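Long-range contacts in bifunctional endomannanase/endoglucanase (Caldanaerobius polysaccharolyticus, PDB 3W0K), which probably hydrolyses internal beta-1,4 linkages in mannans and in glucans such as cellulose, as a glycoside hydrolase of family 5: residues Val172-Gly177 against Val192-Gly197; Val254-Phe259 against Phe284-Ser289; Thr265-Ala270 against Pro305-Glu310. One frame throughout, in Å; residues are numbered along the deposited sequence.

Interaction 1. Residues Val172-Gly177 against Val192-Gly197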
ATOM      1  N   VAL A 172      -7.465   7.326  -3.804  1.00  9.70           N
ATOM      2  CA  VAL A 172      -6.590   6.319  -4.386  1.00  9.58           C
ATOM      3  C   VAL A 172      -7.308   4.976  -4.335  1.00  9.08           C
ATOM      4  O   VAL A 172      -8.008   4.678  -3.365  1.00  9.24           O
ATOM      5  CB  VAL A 172      -5.274   6.188  -3.568  1.00  9.05           C
ATOM      6  CG1 VAL A 172      -4.333   5.182  -4.221  1.00  9.31           C
ATOM      7  CG2 VAL A 172      -4.599   7.544  -3.418  1.00 10.44           C
ATOM      8  N   ILE A 173      -7.176   4.195  -5.404  1.00  9.50           N
ATOM      9  CA  ILE A 173      -7.778   2.866  -5.465  1.00  8.68           C
ATOM     10  C   ILE A 173      -6.702   1.855  -5.835  1.00  9.03           C
ATOM     11  O   ILE A 173      -5.820   2.150  -6.646  1.00  9.99           O
ATOM     12  CB  ILE A 173      -8.965   2.786  -6.464  1.00  8.81           C
ATOM     13  CG1 ILE A 173      -8.528   3.146  -7.884  1.00 10.26           C
ATOM     14  CG2 ILE A 173     -10.099   3.691  -6.004  1.00  9.94           C
ATOM     15  CD1 ILE A 173      -9.622   2.886  -8.926  1.00 12.59           C
ATOM     16  N   ASP A 174      -6.742   0.690  -5.192  1.00  8.25           N
ATOM     17  CA  ASP A 174      -5.765  -0.374  -5.428  1.00  9.23           C
ATOM     18  C   ASP A 174      -6.175  -1.311  -6.554  1.00  9.02           C
ATOM     19  O   ASP A 174      -7.359  -1.587  -6.748  1.00  8.99           O
ATOM     20  CB  ASP A 174      -5.555  -1.208  -4.157  1.00  8.89           C
ATOM     21  CG  ASP A 174      -4.767  -0.474  -3.081  1.00  9.68           C
ATOM     22  OD1 ASP A 174      -4.579   0.759  -3.175  1.00  9.54           O
ATOM     23  OD2 ASP A 174      -4.332  -1.150  -2.125  1.00  9.69           O
ATOM     24  N   GLY A 175      -5.178  -1.829  -7.265  1.00  9.53           N
ATOM     25  CA  GLY A 175      -5.446  -2.746  -8.357  1.00  9.37           C
ATOM     26  C   GLY A 175      -6.095  -4.046  -7.913  1.00  9.50           C
ATOM     27  O   GLY A 175      -5.991  -4.452  -6.750  1.00  8.99           O
ATOM     28  N   LEU A 176      -6.799  -4.691  -8.836  1.00  9.67           N
ATOM     29  CA  LEU A 176      -7.457  -5.958  -8.538  1.00  9.67           C
ATOM     30  C   LEU A 176      -6.432  -7.082  -8.421  1.00 10.07           C
ATOM     31  O   LEU A 176      -5.248  -6.888  -8.709  1.00 10.05           O
ATOM     32  CB  LEU A 176      -8.475  -6.293  -9.631  1.00 10.45           C
ATOM     33  CG  LEU A 176      -9.635  -5.308  -9.757  1.00 11.12           C
ATOM     34  CD1 LEU A 176     -10.522  -5.707 -10.932  1.00 12.34           C
ATOM     35  CD2 LEU A 176     -10.430  -5.288  -8.460  1.00 13.64           C
ATOM     36  N   GLY A 177      -6.888  -8.250  -7.982  1.00  9.18           N
ATOM     37  CA  GLY A 177      -5.999  -9.390  -7.845  1.00 11.15           C
ATOM     38  C   GLY A 177      -4.805  -9.135  -6.946  1.00 12.40           C
ATOM     39  O   GLY A 177      -3.675  -9.495  -7.287  1.00 12.34           O
ATOM     40  N   VAL A 192      -6.340   8.187  -8.196  1.00 11.18           N
ATOM     41  CA  VAL A 192      -5.016   7.615  -8.396  1.00 11.19           C
ATOM     42  C   VAL A 192      -5.148   6.097  -8.417  1.00 10.31           C
ATOM     43  O   VAL A 192      -5.823   5.522  -7.565  1.00 10.39           O
ATOM     44  CB  VAL A 192      -4.042   7.997  -7.256  1.00 12.61           C
ATOM     45  CG1 VAL A 192      -2.682   7.335  -7.477  1.00 13.72           C
ATOM     46  CG2 VAL A 192      -3.888   9.505  -7.172  1.00 13.40           C
ATOM     47  N   HIS A 193      -4.566   5.462  -9.430  1.00 10.00           N
ATOM     48  CA  HIS A 193      -4.584   4.006  -9.531  1.00 10.77           C
ATOM     49  C   HIS A 193      -3.275   3.518  -8.928  1.00 11.02           C
ATOM     50  O   HIS A 193      -2.190   3.850  -9.411  1.00 10.67           O
ATOM     51  CB  HIS A 193      -4.727   3.558 -10.984  1.00 10.38           C
ATOM     52  CG  HIS A 193      -6.089   3.804 -11.552  1.00 11.42           C
ATOM     53  ND1 HIS A 193      -6.758   2.869 -12.313  1.00 12.08           N
ATOM     54  CD2 HIS A 193      -6.912   4.875 -11.459  1.00 11.89           C
ATOM     55  CE1 HIS A 193      -7.936   3.354 -12.663  1.00 10.99           C
ATOM     56  NE2 HIS A 193      -8.054   4.569 -12.159  1.00 11.16           N
ATOM     57  N   SER A 194      -3.387   2.735  -7.861  1.00  9.63           N
ATOM     58  CA  SER A 194      -2.222   2.247  -7.142  1.00 10.21           C
ATOM     59  C   SER A 194      -1.862   0.794  -7.395  1.00  9.24           C
ATOM     60  O   SER A 194      -2.648  -0.121  -7.109  1.00  9.28           O
ATOM     61  CB  SER A 194      -2.411   2.486  -5.640  1.00  9.30           C
ATOM     62  OG  SER A 194      -1.219   2.226  -4.919  1.00  8.92           O
ATOM     63  N   GLY A 195      -0.647   0.606  -7.906  1.00  9.74           N
ATOM     64  CA  GLY A 195      -0.125  -0.716  -8.198  1.00  9.66           C
ATOM     65  C   GLY A 195       0.820  -1.240  -7.130  1.00  9.35           C
ATOM     66  O   GLY A 195       0.954  -0.661  -6.040  1.00  9.39           O
ATOM     67  N   ARG A 196       1.529  -2.311  -7.471  1.00  8.42           N
ATOM     68  CA  ARG A 196       2.435  -2.960  -6.536  1.00  9.12           C
ATOM     69  C   ARG A 196       3.761  -3.365  -7.159  1.00  9.89           C
ATOM     70  O   ARG A 196       3.854  -3.570  -8.370  1.00 10.18           O
ATOM     71  CB  ARG A 196       1.760  -4.208  -5.963  1.00  8.83           C
ATOM     72  CG  ARG A 196       0.578  -3.929  -5.037  1.00  9.81           C
ATOM     73  CD  ARG A 196       1.060  -3.237  -3.781  1.00  8.94           C
ATOM     74  NE  ARG A 196       0.017  -3.071  -2.766  1.00  8.11           N
ATOM     75  CZ  ARG A 196      -0.782  -2.014  -2.664  1.00  8.30           C
ATOM     76  NH1 ARG A 196      -0.691  -1.009  -3.528  1.00  8.78           N
ATOM     77  NH2 ARG A 196      -1.614  -1.919  -1.632  1.00  8.57           N
ATOM     78  N   GLY A 197       4.763  -3.518  -6.297  1.00  9.85           N
ATOM     79  CA  GLY A 197       6.088  -3.928  -6.727  1.00 10.58           C
ATOM     80  C   GLY A 197       6.539  -5.144  -5.938  1.00  9.98           C
ATOM     81  O   GLY A 197       7.517  -5.090  -5.190  1.00 10.55           O
TER
HETATM   82  O   HOH W   1      -2.035   1.537  -2.440  1.00  9.50           O
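Ile-173 lies between two partners on the neighbouring parallel strand: its N gives a hydrogen bond to Val-192 O at 2.9 Å, and its O receives one from Ser-194 N at 2.8 Å. Both bonds are nearly straight. The ladder gains a third rung where Gly-175 N reaches Ser-194 O at 3.1 Å, just as the first strand leaves the sheet. On the face carrying Val-172, Val-192 and Ser-194, the branched valines lie side by side, and Val-172 CG1 rests 3.6 Å from Ser-194 CB. On the other face the Ile-173 CD1 methyl sits over the rim of the His-193 ring in a CH-pi contact, 4.1 Å from its centroid. Asp-174 OD2 forms a salt bridge with Arg-196 NH2 at 2.9 Å, but the planes of the two groups are 76° apart and the hydrogen bond itself is weak; OD2 also accepts from the backbone N of Glu-137. Asp-174 OD1 accepts a hydrogen bond from a water at 2.8 Å, which also bonds Ser-194 OG and accepts from Arg-196 NH1. Serine suits this spot because its hydroxyl can join the water while making weak bonds to Gly-257 N and His-255 O of the next strand. A bend at chi2 (-66°) folds the arginine back over its own strand, where NH1 also donates to Gly-195 O at 3.0 Å. Arg-196 NE forms a salt bridge with Glu-137, and NH2 a second one with Glu-258. An arginine is apt here, since several N-H groups must serve separate acceptors. These are adjacent strands of a TIM barrel, and the placement of Glu-137 and Glu-258 is consistent with the glutamate pair that family 5 hydrolases carry at the C-terminal ends of the fourth and seventh strands.

Interaction 2. Residues Val254-Phe259 against Phe284-Ser289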
ATOM      1  N   VAL A 254      -0.745   7.098 -11.844  1.00 15.44           N
ATOM      2  CA  VAL A 254      -0.375   5.814 -11.252  1.00 13.66           C
ATOM      3  C   VAL A 254       0.691   5.995 -10.175  1.00 13.87           C
ATOM      4  O   VAL A 254       1.543   6.876 -10.273  1.00 15.76           O
ATOM      5  CB  VAL A 254       0.151   4.837 -12.342  1.00 14.39           C
ATOM      6  CG1 VAL A 254       0.665   3.539 -11.716  1.00 15.67           C
ATOM      7  CG2 VAL A 254      -0.954   4.531 -13.350  1.00 14.14           C
ATOM      8  N   HIS A 255       0.627   5.160  -9.141  1.00 10.55           N
ATOM      9  CA  HIS A 255       1.590   5.203  -8.045  1.00 10.52           C
ATOM     10  C   HIS A 255       1.770   3.788  -7.501  1.00  9.96           C
ATOM     11  O   HIS A 255       0.869   2.959  -7.621  1.00 11.73           O
ATOM     12  CB  HIS A 255       1.086   6.121  -6.927  1.00  9.54           C
ATOM     13  CG  HIS A 255       2.081   6.337  -5.828  1.00  9.28           C
ATOM     14  ND1 HIS A 255       2.100   5.575  -4.679  1.00 10.33           N
ATOM     15  CD2 HIS A 255       3.101   7.220  -5.712  1.00 10.75           C
ATOM     16  CE1 HIS A 255       3.090   5.981  -3.902  1.00 10.46           C
ATOM     17  NE2 HIS A 255       3.713   6.977  -4.506  1.00  9.82           N
ATOM     18  N   ILE A 256       2.945   3.502  -6.944  1.00  9.05           N
ATOM     19  CA  ILE A 256       3.217   2.186  -6.367  1.00  8.64           C
ATOM     20  C   ILE A 256       3.050   2.304  -4.848  1.00 10.46           C
ATOM     21  O   ILE A 256       3.961   2.742  -4.142  1.00  9.87           O
ATOM     22  CB  ILE A 256       4.641   1.689  -6.731  1.00 10.13           C
ATOM     23  CG1 ILE A 256       4.783   1.563  -8.254  1.00 11.03           C
ATOM     24  CG2 ILE A 256       4.930   0.347  -6.059  1.00 11.40           C
ATOM     25  CD1 ILE A 256       3.857   0.533  -8.894  1.00 12.88           C
ATOM     26  N   GLY A 257       1.862   1.932  -4.373  1.00  9.17           N
ATOM     27  CA  GLY A 257       1.529   2.021  -2.957  1.00  9.62           C
ATOM     28  C   GLY A 257       2.349   1.165  -2.017  1.00  9.72           C
ATOM     29  O   GLY A 257       2.504   1.508  -0.839  1.00  8.02           O
ATOM     30  N   GLU A 258       2.798   0.015  -2.510  1.00  8.71           N
ATOM     31  CA  GLU A 258       3.631  -0.901  -1.739  1.00  8.21           C
ATOM     32  C   GLU A 258       4.561  -1.637  -2.680  1.00  8.45           C
ATOM     33  O   GLU A 258       4.187  -1.969  -3.806  1.00  8.78           O
ATOM     34  CB  GLU A 258       2.821  -2.003  -1.058  1.00  9.06           C
ATOM     35  CG  GLU A 258       1.755  -1.609  -0.061  1.00  7.95           C
ATOM     36  CD  GLU A 258       1.041  -2.831   0.498  1.00  8.58           C
ATOM     37  OE1 GLU A 258       1.603  -3.950   0.444  1.00  9.38           O
ATOM     38  OE2 GLU A 258      -0.090  -2.678   1.004  1.00  9.54           O
ATOM     39  N   PHE A 259       5.768  -1.898  -2.194  1.00  9.16           N
ATOM     40  CA  PHE A 259       6.752  -2.685  -2.921  1.00  8.54           C
ATOM     41  C   PHE A 259       7.849  -3.074  -1.948  1.00 10.37           C
ATOM     42  O   PHE A 259       7.936  -2.531  -0.843  1.00  9.73           O
ATOM     43  CB  PHE A 259       7.313  -1.959  -4.164  1.00 10.76           C
ATOM     44  CG  PHE A 259       8.432  -0.995  -3.879  1.00  9.34           C
ATOM     45  CD1 PHE A 259       9.728  -1.273  -4.311  1.00 11.02           C
ATOM     46  CD2 PHE A 259       8.187   0.211  -3.232  1.00 10.49           C
ATOM     47  CE1 PHE A 259      10.763  -0.360  -4.105  1.00 11.12           C
ATOM     48  CE2 PHE A 259       9.215   1.131  -3.019  1.00 10.69           C
ATOM     49  CZ  PHE A 259      10.505   0.845  -3.458  1.00 11.45           C
ATOM     50  N   PHE A 284       9.388   5.407 -15.804  1.00 15.08           N
ATOM     51  CA  PHE A 284       7.949   5.648 -15.896  1.00 15.49           C
ATOM     52  C   PHE A 284       7.540   6.920 -15.162  1.00 14.87           C
ATOM     53  O   PHE A 284       6.425   7.417 -15.346  1.00 15.52           O
ATOM     54  CB  PHE A 284       7.167   4.479 -15.280  1.00 14.78           C
ATOM     55  CG  PHE A 284       7.377   3.151 -15.962  1.00 14.74           C
ATOM     56  CD1 PHE A 284       7.953   3.064 -17.228  1.00 14.98           C
ATOM     57  CD2 PHE A 284       6.974   1.978 -15.331  1.00 14.41           C
ATOM     58  CE1 PHE A 284       8.121   1.830 -17.851  1.00 15.76           C
ATOM     59  CE2 PHE A 284       7.138   0.740 -15.945  1.00 16.20           C
ATOM     60  CZ  PHE A 284       7.713   0.667 -17.209  1.00 15.58           C
ATOM     61  N   GLU A 285       8.444   7.432 -14.327  1.00 15.43           N
ATOM     62  CA  GLU A 285       8.209   8.622 -13.512  1.00 15.12           C
ATOM     63  C   GLU A 285       7.110   8.337 -12.486  1.00 13.75           C
ATOM     64  O   GLU A 285       6.194   9.136 -12.284  1.00 16.50           O
ATOM     65  CB  GLU A 285       7.866   9.840 -14.376  1.00 18.20           C
ATOM     66  CG  GLU A 285       9.031  10.315 -15.240  1.00 23.01           C
ATOM     67  CD  GLU A 285       8.755  11.628 -15.956  1.00 26.19           C
ATOM     68  OE1 GLU A 285       7.778  12.324 -15.603  1.00 29.14           O
ATOM     69  OE2 GLU A 285       9.531  11.972 -16.875  1.00 30.29           O
ATOM     70  N   TRP A 286       7.214   7.170 -11.858  1.00 12.57           N
ATOM     71  CA  TRP A 286       6.260   6.739 -10.845  1.00 11.70           C
ATOM     72  C   TRP A 286       6.814   6.908  -9.443  1.00 11.43           C
ATOM     73  O   TRP A 286       7.989   6.628  -9.186  1.00 11.49           O
ATOM     74  CB  TRP A 286       5.935   5.255 -11.000  1.00 11.96           C
ATOM     75  CG  TRP A 286       5.107   4.872 -12.180  1.00 11.73           C
ATOM     76  CD1 TRP A 286       4.541   5.698 -13.106  1.00 12.20           C
ATOM     77  CD2 TRP A 286       4.737   3.539 -12.548  1.00 11.08           C
ATOM     78  NE1 TRP A 286       3.838   4.959 -14.031  1.00 13.03           N
ATOM     79  CE2 TRP A 286       3.944   3.630 -13.710  1.00 12.05           C
ATOM     80  CE3 TRP A 286       5.002   2.273 -12.004  1.00 11.70           C
ATOM     81  CZ2 TRP A 286       3.409   2.502 -14.342  1.00 11.83           C
ATOM     82  CZ3 TRP A 286       4.472   1.150 -12.633  1.00 11.31           C
ATOM     83  CH2 TRP A 286       3.683   1.275 -13.791  1.00 11.11           C
ATOM     84  N   GLY A 287       5.944   7.328  -8.532  1.00 10.52           N
ATOM     85  CA  GLY A 287       6.327   7.453  -7.141  1.00 11.17           C
ATOM     86  C   GLY A 287       6.191   6.056  -6.557  1.00 10.03           C
ATOM     87  O   GLY A 287       5.506   5.198  -7.129  1.00 10.48           O
ATOM     88  N   TYR A 288       6.821   5.819  -5.415  1.00  9.44           N
ATOM     89  CA  TYR A 288       6.768   4.502  -4.788  1.00  9.66           C
ATOM     90  C   TYR A 288       6.922   4.565  -3.277  1.00 10.85           C
ATOM     91  O   TYR A 288       7.576   5.461  -2.748  1.00 11.25           O
ATOM     92  CB  TYR A 288       7.830   3.575  -5.402  1.00  9.10           C
ATOM     93  CG  TYR A 288       9.192   4.212  -5.591  1.00 10.94           C
ATOM     94  CD1 TYR A 288      10.099   4.296  -4.538  1.00 10.66           C
ATOM     95  CD2 TYR A 288       9.577   4.712  -6.834  1.00 10.00           C
ATOM     96  CE1 TYR A 288      11.362   4.863  -4.716  1.00 12.75           C
ATOM     97  CE2 TYR A 288      10.839   5.279  -7.026  1.00 12.55           C
ATOM     98  CZ  TYR A 288      11.722   5.349  -5.963  1.00 11.96           C
ATOM     99  OH  TYR A 288      12.969   5.897  -6.150  1.00 13.19           O
ATOM    100  N   SER A 289       6.304   3.605  -2.593  1.00  9.23           N
ATOM    101  CA  SER A 289       6.335   3.532  -1.137  1.00  9.47           C
ATOM    102  C   SER A 289       6.703   2.119  -0.684  1.00  8.68           C
ATOM    103  O   SER A 289       5.987   1.162  -0.979  1.00  9.80           O
ATOM    104  CB  SER A 289       4.961   3.924  -0.579  1.00  9.97           C
ATOM    105  OG  SER A 289       4.961   3.965   0.835  1.00 12.06           O
TER
HETATM  106  O   HOH W   2       3.460   8.445  -9.255  1.00 13.05           O
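Val-254 CG1 sits over the centre of the six-membered ring of Trp-286, 4.0 Å from its centroid, in a CH-pi contact. Phe-284 CD2 lies over the opposite face, so the indole is sandwiched, while its NE1 is hydrogen-bonded to Gln-248 OE1. Ile-256 CD1 approaches the same ring obliquely, 3.7 Å from CE3; this methyl of isoleucine reaches far enough to pack on the indole. These are the seventh and eighth strands of the TIM barrel, joined by helix 267-284 as a beta-alpha-beta crossover: Ile-256 N bonds to Gly-287 O, and Ser-289 N returns a bond to Ile-256 O at 2.9 Å. Where pairing begins, a water bridges Val-254 O and Gly-287 N. CG anti to the backbone N (chi1 -174°) carries the His-255 ring across the backbone of Gly-287 and Tyr-288, with Gly-287 O over one face and NE2 hydrogen-bonded to Lys-3 O. Only a glycine fits beneath it: a CB at residue 287 would collide with CD2 of the ring. Replacing the imidazole of His-255 with the methyl of an alanine is likely to leave Lys-3 O without its partner and open a gap over Gly-287. Farther along, the rings of Phe-259 and Tyr-288 meet obliquely at 76°, CE2 of the first 3.6 Å from CD1 of the second. The contact is thus mostly apolar, yet Trp-286 NE1, His-255 NE2 and Tyr-288 OH, the last hydrogen-bonded to Leu-325 O, each have a partner beyond the two strands.

Interaction 3. Residues Thr265-Ala270 against Pro305-Glu310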
ATOM      1  N   THR A 265      15.346 -13.769   1.404  1.00 16.51           N
ATOM      2  CA  THR A 265      16.004 -13.781   0.103  1.00 15.67           C
ATOM      3  C   THR A 265      17.423 -13.248   0.270  1.00 14.66           C
ATOM      4  O   THR A 265      17.654 -12.340   1.070  1.00 14.47           O
ATOM      5  CB  THR A 265      15.233 -12.874  -0.879  1.00 16.08           C
ATOM      6  OG1 THR A 265      13.904 -13.382  -1.040  1.00 15.17           O
ATOM      7  CG2 THR A 265      15.925 -12.807  -2.237  1.00 14.74           C
ATOM      8  N   SER A 266      18.378 -13.821  -0.459  1.00 15.94           N
ATOM      9  CA  SER A 266      19.764 -13.364  -0.368  1.00 16.45           C
ATOM     10  C   SER A 266      19.797 -11.891  -0.767  1.00 14.98           C
ATOM     11  O   SER A 266      19.139 -11.489  -1.730  1.00 14.91           O
ATOM     12  CB  SER A 266      20.669 -14.183  -1.288  1.00 18.09           C
ATOM     13  OG  SER A 266      22.031 -13.920  -1.002  1.00 25.54           O
ATOM     14  N   ASN A 267      20.562 -11.090  -0.030  1.00 14.53           N
ATOM     15  CA  ASN A 267      20.624  -9.663  -0.307  1.00 14.06           C
ATOM     16  C   ASN A 267      21.102  -9.275  -1.697  1.00 14.38           C
ATOM     17  O   ASN A 267      20.591  -8.319  -2.276  1.00 14.44           O
ATOM     18  CB  ASN A 267      21.442  -8.920   0.746  1.00 12.96           C
ATOM     19  CG  ASN A 267      21.109  -7.448   0.785  1.00 13.95           C
ATOM     20  OD1 ASN A 267      19.949  -7.072   0.973  1.00 15.23           O
ATOM     21  ND2 ASN A 267      22.111  -6.603   0.573  1.00 14.43           N
ATOM     22  N   ASP A 268      22.085  -9.995  -2.233  1.00 15.18           N
ATOM     23  CA  ASP A 268      22.583  -9.681  -3.569  1.00 16.20           C
ATOM     24  C   ASP A 268      21.470  -9.868  -4.600  1.00 14.33           C
ATOM     25  O   ASP A 268      21.340  -9.079  -5.534  1.00 15.31           O
ATOM     26  CB  ASP A 268      23.807 -10.542  -3.920  1.00 20.09           C
ATOM     27  CG  ASP A 268      23.468 -12.012  -4.089  1.00 24.59           C
ATOM     28  OD1 ASP A 268      23.846 -12.590  -5.131  1.00 29.60           O
ATOM     29  OD2 ASP A 268      22.830 -12.591  -3.186  1.00 27.15           O
ATOM     30  N   VAL A 269      20.642 -10.888  -4.387  1.00 14.76           N
ATOM     31  CA  VAL A 269      19.521 -11.185  -5.273  1.00 13.74           C
ATOM     32  C   VAL A 269      18.442 -10.107  -5.140  1.00 13.12           C
ATOM     33  O   VAL A 269      17.896  -9.635  -6.141  1.00 12.74           O
ATOM     34  CB  VAL A 269      18.922 -12.578  -4.953  1.00 13.04           C
ATOM     35  CG1 VAL A 269      17.671 -12.833  -5.784  1.00 14.53           C
ATOM     36  CG2 VAL A 269      19.962 -13.662  -5.224  1.00 16.91           C
ATOM     37  N   ALA A 270      18.161  -9.705  -3.905  1.00 12.87           N
ATOM     38  CA  ALA A 270      17.158  -8.675  -3.640  1.00 12.15           C
ATOM     39  C   ALA A 270      17.567  -7.348  -4.270  1.00 12.16           C
ATOM     40  O   ALA A 270      16.761  -6.699  -4.936  1.00 12.30           O
ATOM     41  CB  ALA A 270      16.958  -8.509  -2.141  1.00 12.63           C
ATOM     42  N   PRO A 305      20.356 -12.103   4.412  1.00 16.18           N
ATOM     43  CA  PRO A 305      21.737 -12.585   4.490  1.00 16.42           C
ATOM     44  C   PRO A 305      22.649 -11.854   3.508  1.00 16.59           C
ATOM     45  O   PRO A 305      22.301 -11.660   2.337  1.00 16.65           O
ATOM     46  CB  PRO A 305      21.603 -14.077   4.171  1.00 18.04           C
ATOM     47  CG  PRO A 305      20.327 -14.171   3.390  1.00 19.88           C
ATOM     48  CD  PRO A 305      19.428 -13.202   4.101  1.00 16.97           C
ATOM     49  N   GLY A 306      23.786 -11.388   4.017  1.00 16.81           N
ATOM     50  CA  GLY A 306      24.739 -10.675   3.187  1.00 17.41           C
ATOM     51  C   GLY A 306      24.663  -9.163   3.304  1.00 17.25           C
ATOM     52  O   GLY A 306      25.592  -8.466   2.907  1.00 19.17           O
ATOM     53  N   ALA A 307      23.558  -8.652   3.839  1.00 16.89           N
ATOM     54  CA  ALA A 307      23.386  -7.212   3.995  1.00 16.51           C
ATOM     55  C   ALA A 307      24.251  -6.635   5.113  1.00 17.21           C
ATOM     56  O   ALA A 307      24.580  -7.324   6.082  1.00 17.21           O
ATOM     57  CB  ALA A 307      21.919  -6.882   4.243  1.00 15.78           C
ATOM     58  N   LYS A 308      24.621  -5.368   4.953  1.00 16.78           N
ATOM     59  CA  LYS A 308      25.427  -4.640   5.930  1.00 16.40           C
ATOM     60  C   LYS A 308      24.684  -3.349   6.249  1.00 16.23           C
ATOM     61  O   LYS A 308      24.056  -2.755   5.371  1.00 16.02           O
ATOM     62  CB  LYS A 308      26.805  -4.329   5.361  1.00 18.75           C
ATOM     63  N   TYR A 309      24.741  -2.923   7.507  1.00 15.19           N
ATOM     64  CA  TYR A 309      24.049  -1.708   7.925  1.00 15.47           C
ATOM     65  C   TYR A 309      24.998  -0.724   8.586  1.00 16.62           C
ATOM     66  O   TYR A 309      25.958  -1.122   9.250  1.00 19.66           O
ATOM     67  CB  TYR A 309      22.906  -2.053   8.887  1.00 15.24           C
ATOM     68  CG  TYR A 309      22.083  -3.235   8.426  1.00 14.29           C
ATOM     69  CD1 TYR A 309      21.134  -3.100   7.413  1.00 15.61           C
ATOM     70  CD2 TYR A 309      22.298  -4.505   8.963  1.00 15.00           C
ATOM     71  CE1 TYR A 309      20.424  -4.199   6.942  1.00 14.68           C
ATOM     72  CE2 TYR A 309      21.596  -5.610   8.501  1.00 15.12           C
ATOM     73  CZ  TYR A 309      20.664  -5.452   7.488  1.00 16.21           C
ATOM     74  OH  TYR A 309      19.989  -6.547   7.007  1.00 15.41           O
ATOM     75  N   GLU A 310      24.724   0.563   8.400  1.00 15.46           N
ATOM     76  CA  GLU A 310      25.551   1.614   8.979  1.00 15.42           C
ATOM     77  C   GLU A 310      24.678   2.701   9.589  1.00 14.34           C
ATOM     78  O   GLU A 310      23.593   3.000   9.077  1.00 14.01           O
ATOM     79  CB  GLU A 310      26.457   2.232   7.910  1.00 18.73           C
ATOM     80  CG  GLU A 310      25.699   2.869   6.748  1.00 22.64           C
ATOM     81  CD  GLU A 310      26.607   3.566   5.752  1.00 25.75           C
ATOM     82  OE1 GLU A 310      27.490   2.897   5.176  1.00 27.65           O
ATOM     83  OE2 GLU A 310      26.425   4.785   5.537  1.00 27.76           O
TER
HETATM   84  O   HOH W   3      23.796 -11.720  -0.257  1.00 24.57           O
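Asn-267 N, at the start of a helix, hydrogen-bonds to Pro-305 O at 3.0 Å, nearly straight at 163°. This is the N-terminus of helix 267-284, which follows the seventh strand of the TIM barrel, met by the loop that comes after the eighth. Ser-266 holds the N-cap position, yet its side chain makes no capping bond; its OG turns instead to Asp-268 OD2, donating at 2.7 Å. Pro-305 O receives the first helix N-H, in a role like that of a cap. It also accepts from a water that in turn accepts from Asp-268 N, and a carbonyl oxygen placed here would probably be favoured by the positive end of the helix. The proline ring lies against the chain just before the helix, its CD 3.6 Å from Thr-265 O and its CG near Ser-266 CA. A proline suits the site because its apolar ring packs on that chain and the residue has no N-H to satisfy. Gly-306 then turns the chain at a phi of 99°, at which a side chain would be pressed against the preceding carbonyl oxygen. A chi1 of -159° sends the Asn-267 amide away from its own N and against Ala-307, and its OD1 is hydrogen-bonded by Arg-304 NE. Asparagine fits because this polar end still offers an uncharged flank to a small methyl: Ala-307 CB touches Asn-267 CG at 3.6 Å.

Overall arrangement
Interactions 1 and 2 are neighbours in the eight-stranded parallel barrel, their centres about 9 Å apart. Strands 192-197 and 254-259 pair with each other, so the two contacts run on from strand 170-174 to strand 287-290, covering the fifth to eighth strands. Interaction 3 lies outside this core, with its centre about 23 Å from that of interaction 2 and about 28 Å from that of interaction 1. Along the chain, interaction 1 closes before the others open, while interactions 2 and 3 alternate: helix 267-284, whose start belongs to interaction 3, links the two strands of interaction 2. The barrel wall beside the probable active site is thus connected to a peripheral loop through one helix.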